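Local coordinates for protein alkane monooxygenase (Geobacillus thermodenitrificans, PDB 3B9O) that belongs to the luciferase-like monooxygenase family, whose members have a TIM-barrel-type fold, and carries a bound flavin mononucleotide, at residues A[280-293]-A[349-363]. Residues are numbered along the deposited sequence; the frame is centred on the assembly and turned at random.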
loop_
_atom_site.group_PDB
_atom_site.type_symbol
_atom_site.label_atom_id
_atom_site.label_comp_id
_atom_site.label_asym_id
_atom_site.label_seq_id
_atom_site.Cartn_x
_atom_site.Cartn_y
_atom_site.Cartn_z
ATOM N N GLY A 280 -4.431 -6.780 -6.476
ATOM C CA GLY A 280 -4.399 -5.665 -7.428
ATOM C C GLY A 280 -5.400 -5.973 -8.542
ATOM O O GLY A 280 -5.724 -7.143 -8.813
ATOM N N ILE A 281 -5.932 -4.924 -9.169
ATOM C CA ILE A 281 -6.776 -5.081 -10.356
ATOM C C ILE A 281 -6.666 -3.813 -11.193
ATOM O O ILE A 281 -6.610 -2.706 -10.662
ATOM C CB ILE A 281 -8.287 -5.387 -9.994
ATOM C CG1 ILE A 281 -9.107 -5.678 -11.289
ATOM C CG2 ILE A 281 -8.886 -4.289 -9.170
ATOM C CD1 ILE A 281 -10.443 -6.370 -11.067
ATOM N N CYS A 282 -6.586 -3.989 -12.505
ATOM C CA CYS A 282 -6.701 -2.884 -13.445
ATOM C C CYS A 282 -8.051 -3.026 -14.143
ATOM O O CYS A 282 -8.440 -4.124 -14.548
ATOM C CB CYS A 282 -5.580 -2.907 -14.487
ATOM S SG CYS A 282 -3.899 -3.179 -13.884
ATOM N N VAL A 283 -8.799 -1.931 -14.230
ATOM C CA VAL A 283 -10.149 -1.996 -14.761
ATOM C C VAL A 283 -10.220 -1.041 -15.946
ATOM O O VAL A 283 -9.820 0.114 -15.832
ATOM C CB VAL A 283 -11.226 -1.601 -13.693
ATOM C CG1 VAL A 283 -12.571 -1.434 -14.356
ATOM C CG2 VAL A 283 -11.274 -2.671 -12.525
ATOM N N ILE A 284 -10.694 -1.537 -17.087
ATOM C CA ILE A 284 -10.980 -0.686 -18.225
ATOM C C ILE A 284 -12.440 -0.969 -18.548
ATOM O O ILE A 284 -12.805 -2.088 -19.002
ATOM C CB ILE A 284 -10.097 -1.001 -19.455
ATOM C CG1 ILE A 284 -8.605 -0.760 -19.167
ATOM C CG2 ILE A 284 -10.584 -0.166 -20.680
ATOM C CD1 ILE A 284 -7.643 -1.463 -20.195
ATOM N N VAL A 285 -13.287 0.017 -18.294
ATOM C CA VAL A 285 -14.734 -0.182 -18.330
ATOM C C VAL A 285 -15.427 0.773 -19.333
ATOM O O VAL A 285 -14.990 1.931 -19.545
ATOM C CB VAL A 285 -15.351 -0.123 -16.890
ATOM C CG1 VAL A 285 -15.228 1.277 -16.274
ATOM C CG2 VAL A 285 -16.829 -0.601 -16.864
ATOM N N GLY A 286 -16.489 0.269 -19.966
ATOM C CA GLY A 286 -17.340 1.091 -20.836
ATOM C C GLY A 286 -18.790 0.641 -20.746
ATOM O O GLY A 286 -19.101 -0.424 -20.219
ATOM N N LYS A 287 -19.684 1.450 -21.287
ATOM C CA LYS A 287 -21.107 1.101 -21.310
ATOM C C LYS A 287 -21.359 -0.115 -22.186
ATOM O O LYS A 287 -22.325 -0.868 -21.973
ATOM C CB LYS A 287 -21.910 2.310 -21.780
ATOM C CG LYS A 287 -21.701 3.468 -20.797
ATOM C CD LYS A 287 -22.164 4.812 -21.327
ATOM C CE LYS A 287 -23.262 5.336 -20.439
ATOM N NZ LYS A 287 -24.420 4.390 -20.509
ATOM N N THR A 288 -20.476 -0.315 -23.150
ATOM C CA THR A 288 -20.581 -1.438 -24.065
ATOM C C THR A 288 -19.209 -2.043 -24.174
ATOM O O THR A 288 -18.216 -1.399 -23.843
ATOM C CB THR A 288 -21.065 -0.992 -25.476
ATOM O OG1 THR A 288 -20.073 -0.152 -26.077
ATOM C CG2 THR A 288 -22.390 -0.257 -25.375
ATOM N N HIS A 289 -19.135 -3.284 -24.637
ATOM C CA HIS A 289 -17.840 -3.901 -24.818
ATOM C C HIS A 289 -16.942 -3.073 -25.750
ATOM O O HIS A 289 -15.751 -2.892 -25.456
ATOM C CB HIS A 289 -17.981 -5.340 -25.344
ATOM C CG HIS A 289 -16.702 -6.112 -25.328
ATOM N ND1 HIS A 289 -16.130 -6.572 -24.159
ATOM C CD2 HIS A 289 -15.902 -6.536 -26.331
ATOM C CE1 HIS A 289 -15.018 -7.224 -24.446
ATOM N NE2 HIS A 289 -14.857 -7.215 -25.756
ATOM N N ASP A 290 -17.492 -2.591 -26.875
ATOM C CA ASP A 290 -16.702 -1.811 -27.862
ATOM C C ASP A 290 -16.054 -0.570 -27.222
ATOM O O ASP A 290 -14.918 -0.230 -27.536
ATOM C CB ASP A 290 -17.575 -1.363 -29.073
ATOM C CG ASP A 290 -17.695 -2.455 -30.209
ATOM O OD1 ASP A 290 -16.850 -3.414 -30.297
ATOM O OD2 ASP A 290 -18.654 -2.341 -31.038
ATOM N N GLU A 291 -16.813 0.131 -26.374
ATOM C CA GLU A 291 -16.281 1.274 -25.605
ATOM C C GLU A 291 -15.062 0.903 -24.775
ATOM O O GLU A 291 -14.038 1.595 -24.834
ATOM C CB GLU A 291 -17.334 1.858 -24.684
ATOM C CG GLU A 291 -18.373 2.709 -25.377
ATOM C CD GLU A 291 -19.137 3.587 -24.395
ATOM O OE1 GLU A 291 -20.173 4.149 -24.843
ATOM O OE2 GLU A 291 -18.727 3.690 -23.181
ATOM N N ALA A 292 -15.175 -0.184 -24.009
ATOM C CA ALA A 292 -14.063 -0.716 -23.230
ATOM C C ALA A 292 -12.876 -1.026 -24.123
ATOM O O ALA A 292 -11.766 -0.625 -23.815
ATOM C CB ALA A 292 -14.492 -1.975 -22.459
ATOM N N MET A 293 -13.112 -1.718 -25.249
ATOM C CA MET A 293 -12.024 -2.162 -26.108
ATOM C C MET A 293 -11.345 -0.942 -26.747
ATOM O O MET A 293 -10.142 -0.924 -26.953
ATOM C CB MET A 293 -12.501 -3.160 -27.182
ATOM C CG MET A 293 -12.909 -4.557 -26.649
ATOM S SD MET A 293 -11.620 -5.332 -25.624
ATOM C CE MET A 293 -10.477 -5.837 -26.908
ATOM N N PHE A 349 -1.121 -8.324 -11.815
ATOM C CA PHE A 349 -2.499 -7.993 -11.430
ATOM C C PHE A 349 -3.503 -8.418 -12.494
ATOM O O PHE A 349 -3.234 -8.351 -13.693
ATOM C CB PHE A 349 -2.648 -6.476 -11.212
ATOM C CG PHE A 349 -1.688 -5.914 -10.205
ATOM C CD1 PHE A 349 -1.618 -6.449 -8.900
ATOM C CD2 PHE A 349 -0.835 -4.876 -10.544
ATOM C CE1 PHE A 349 -0.721 -5.946 -7.937
ATOM C CE2 PHE A 349 0.071 -4.351 -9.571
ATOM C CZ PHE A 349 0.117 -4.896 -8.271
ATOM N N LYS A 350 -4.672 -8.831 -12.047
ATOM C CA LYS A 350 -5.815 -9.029 -12.927
ATOM C C LYS A 350 -6.116 -7.765 -13.782
ATOM O O LYS A 350 -6.163 -6.632 -13.279
ATOM C CB LYS A 350 -7.046 -9.442 -12.090
ATOM C CG LYS A 350 -8.378 -9.511 -12.835
ATOM C CD LYS A 350 -8.464 -10.749 -13.653
ATOM C CE LYS A 350 -9.868 -11.010 -14.199
ATOM N NZ LYS A 350 -9.853 -12.409 -14.790
ATOM N N LEU A 351 -6.321 -7.984 -15.079
ATOM C CA LEU A 351 -6.901 -6.959 -15.952
ATOM C C LEU A 351 -8.351 -7.295 -16.287
ATOM O O LEU A 351 -8.633 -8.331 -16.902
ATOM C CB LEU A 351 -6.076 -6.784 -17.235
ATOM C CG LEU A 351 -6.690 -5.819 -18.257
ATOM C CD1 LEU A 351 -6.998 -4.439 -17.653
ATOM C CD2 LEU A 351 -5.805 -5.699 -19.518
ATOM N N SER A 352 -9.277 -6.445 -15.861
ATOM C CA SER A 352 -10.680 -6.637 -16.224
ATOM C C SER A 352 -11.156 -5.587 -17.270
ATOM O O SER A 352 -11.134 -4.379 -17.021
ATOM C CB SER A 352 -11.563 -6.663 -14.960
ATOM O OG SER A 352 -12.893 -7.026 -15.291
ATOM N N VAL A 353 -11.612 -6.055 -18.433
ATOM C CA VAL A 353 -11.995 -5.153 -19.507
ATOM C C VAL A 353 -13.425 -5.452 -19.941
ATOM O O VAL A 353 -13.742 -6.604 -20.230
ATOM C CB VAL A 353 -11.078 -5.335 -20.727
ATOM C CG1 VAL A 353 -11.464 -4.308 -21.856
ATOM C CG2 VAL A 353 -9.631 -5.231 -20.324
ATOM N N GLY A 354 -14.298 -4.445 -19.987
ATOM C CA GLY A 354 -15.642 -4.685 -20.502
ATOM C C GLY A 354 -16.667 -3.776 -19.867
ATOM O O GLY A 354 -16.347 -2.670 -19.473
ATOM N N THR A 355 -17.891 -4.253 -19.786
ATOM C CA THR A 355 -18.996 -3.482 -19.197
ATOM C C THR A 355 -18.931 -3.581 -17.685
ATOM O O THR A 355 -18.255 -4.472 -17.166
ATOM C CB THR A 355 -20.343 -4.014 -19.669
ATOM O OG1 THR A 355 -20.473 -5.361 -19.183
ATOM C CG2 THR A 355 -20.421 -3.991 -21.227
ATOM N N PRO A 356 -19.670 -2.700 -16.965
ATOM C CA PRO A 356 -19.685 -2.796 -15.499
ATOM C C PRO A 356 -20.197 -4.125 -14.955
ATOM O O PRO A 356 -19.724 -4.538 -13.903
ATOM C CB PRO A 356 -20.639 -1.692 -15.062
ATOM C CG PRO A 356 -20.716 -0.736 -16.238
ATOM C CD PRO A 356 -20.460 -1.557 -17.459
ATOM N N LYS A 357 -21.166 -4.756 -15.629
ATOM C CA LYS A 357 -21.635 -6.057 -15.182
ATOM C C LYS A 357 -20.477 -7.046 -15.175
ATOM O O LYS A 357 -20.263 -7.740 -14.160
ATOM C CB LYS A 357 -22.825 -6.621 -15.983
ATOM C CG LYS A 357 -23.398 -7.922 -15.280
ATOM C CD LYS A 357 -24.431 -8.662 -16.118
ATOM C CE LYS A 357 -24.801 -9.989 -15.417
ATOM N NZ LYS A 357 -23.645 -10.962 -15.562
ATOM N N LYS A 358 -19.732 -7.090 -16.272
ATOM C CA LYS A 358 -18.549 -7.979 -16.379
ATOM C C LYS A 358 -17.476 -7.678 -15.329
ATOM O O LYS A 358 -16.959 -8.610 -14.679
ATOM C CB LYS A 358 -17.917 -7.934 -17.773
ATOM C CG LYS A 358 -16.644 -8.789 -17.875
ATOM C CD LYS A 358 -16.207 -9.032 -19.292
ATOM C CE LYS A 358 -14.883 -9.816 -19.254
ATOM N NZ LYS A 358 -13.939 -9.376 -20.286
ATOM N N VAL A 359 -17.107 -6.410 -15.180
ATOM C CA VAL A 359 -16.043 -6.062 -14.186
ATOM C C VAL A 359 -16.451 -6.541 -12.799
ATOM O O VAL A 359 -15.667 -7.140 -12.042
ATOM C CB VAL A 359 -15.755 -4.516 -14.182
ATOM C CG1 VAL A 359 -14.772 -4.092 -13.060
ATOM C CG2 VAL A 359 -15.243 -4.070 -15.565
ATOM N N ALA A 360 -17.682 -6.231 -12.443
ATOM C CA ALA A 360 -18.226 -6.615 -11.170
ATOM C C ALA A 360 -18.261 -8.136 -10.979
ATOM O O ALA A 360 -17.915 -8.666 -9.879
ATOM C CB ALA A 360 -19.640 -6.013 -11.017
ATOM N N ASP A 361 -18.726 -8.835 -12.024
ATOM C CA ASP A 361 -18.661 -10.325 -12.045
ATOM C C ASP A 361 -17.260 -10.878 -11.732
ATOM O O ASP A 361 -17.098 -11.785 -10.883
ATOM C CB ASP A 361 -19.167 -10.905 -13.390
ATOM C CG ASP A 361 -20.672 -10.745 -13.578
ATOM O OD1 ASP A 361 -21.386 -10.521 -12.583
ATOM O OD2 ASP A 361 -21.162 -10.825 -14.736
ATOM N N GLU A 362 -16.262 -10.318 -12.401
ATOM C CA GLU A 362 -14.872 -10.781 -12.237
ATOM C C GLU A 362 -14.313 -10.419 -10.883
ATOM O O GLU A 362 -13.633 -11.228 -10.260
ATOM C CB GLU A 362 -13.987 -10.283 -13.389
ATOM C CG GLU A 362 -14.492 -10.870 -14.701
ATOM C CD GLU A 362 -13.614 -10.555 -15.888
ATOM O OE1 GLU A 362 -13.576 -11.410 -16.808
ATOM O OE2 GLU A 362 -12.970 -9.479 -15.923
ATOM N N MET A 363 -14.647 -9.223 -10.398
ATOM C CA MET A 363 -14.294 -8.845 -9.026
ATOM C C MET A 363 -14.918 -9.766 -8.016
ATOM O O MET A 363 -14.252 -10.260 -7.103
ATOM C CB MET A 363 -14.680 -7.403 -8.767
ATOM C CG MET A 363 -13.857 -6.394 -9.650
ATOM S SD MET A 363 -14.390 -4.684 -9.312
ATOM C CE MET A 363 -13.896 -4.473 -7.616
HETATM O O HOH W 1 -5.298 -9.551 -9.321
#
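Val283 meets Val359 where helix 356-363 lies over one face of the parallel strand pair 280-285 and 350-354. The two side chains cross obliquely, Val283 CG1 to Val359 CG1 at 3.7 Å. On the same face Ile281 holds CG1 anti to its backbone N (chi1 -175°). Its CD1 thereby reaches Met363 CG at 3.7 Å, the two side chains crossing at about a right angle. Val285 CG2 slips under the start of the helix and lies 3.8 Å from Pro356 CD. Ser352 also faces the helix, and its OG donates to Glu362 OE2 on the anti side.

Cys282, Ile284, Leu351 and Val353 point to the other face. Leu351 CD1 bends back to 3.8 Å from Cys282 CB and also touches Ile284 CD1. Ala292 CB packs 3.5 Å from Gly354 N, and the Met293 side chain crosses that of Val353 at about a right angle, its SD touching CG1.

Five backbone hydrogen bonds join the segments, the last from Gly286 N, just past the strand, to Gly354 O. At the Gly280 end, Phe349 CD1 lies 3.2 Å from Gly280 CA, and the Phe349 side chain approaches the bound flavin mononucleotide. Strand 350-354 is an extra parallel strand beside barrel strand 276-285. Helix 356-370 leads from it to 374-378, which pairs with 276-285 within the barrel. The fold is of the TIM-barrel type, as in luciferase-like monooxygenases.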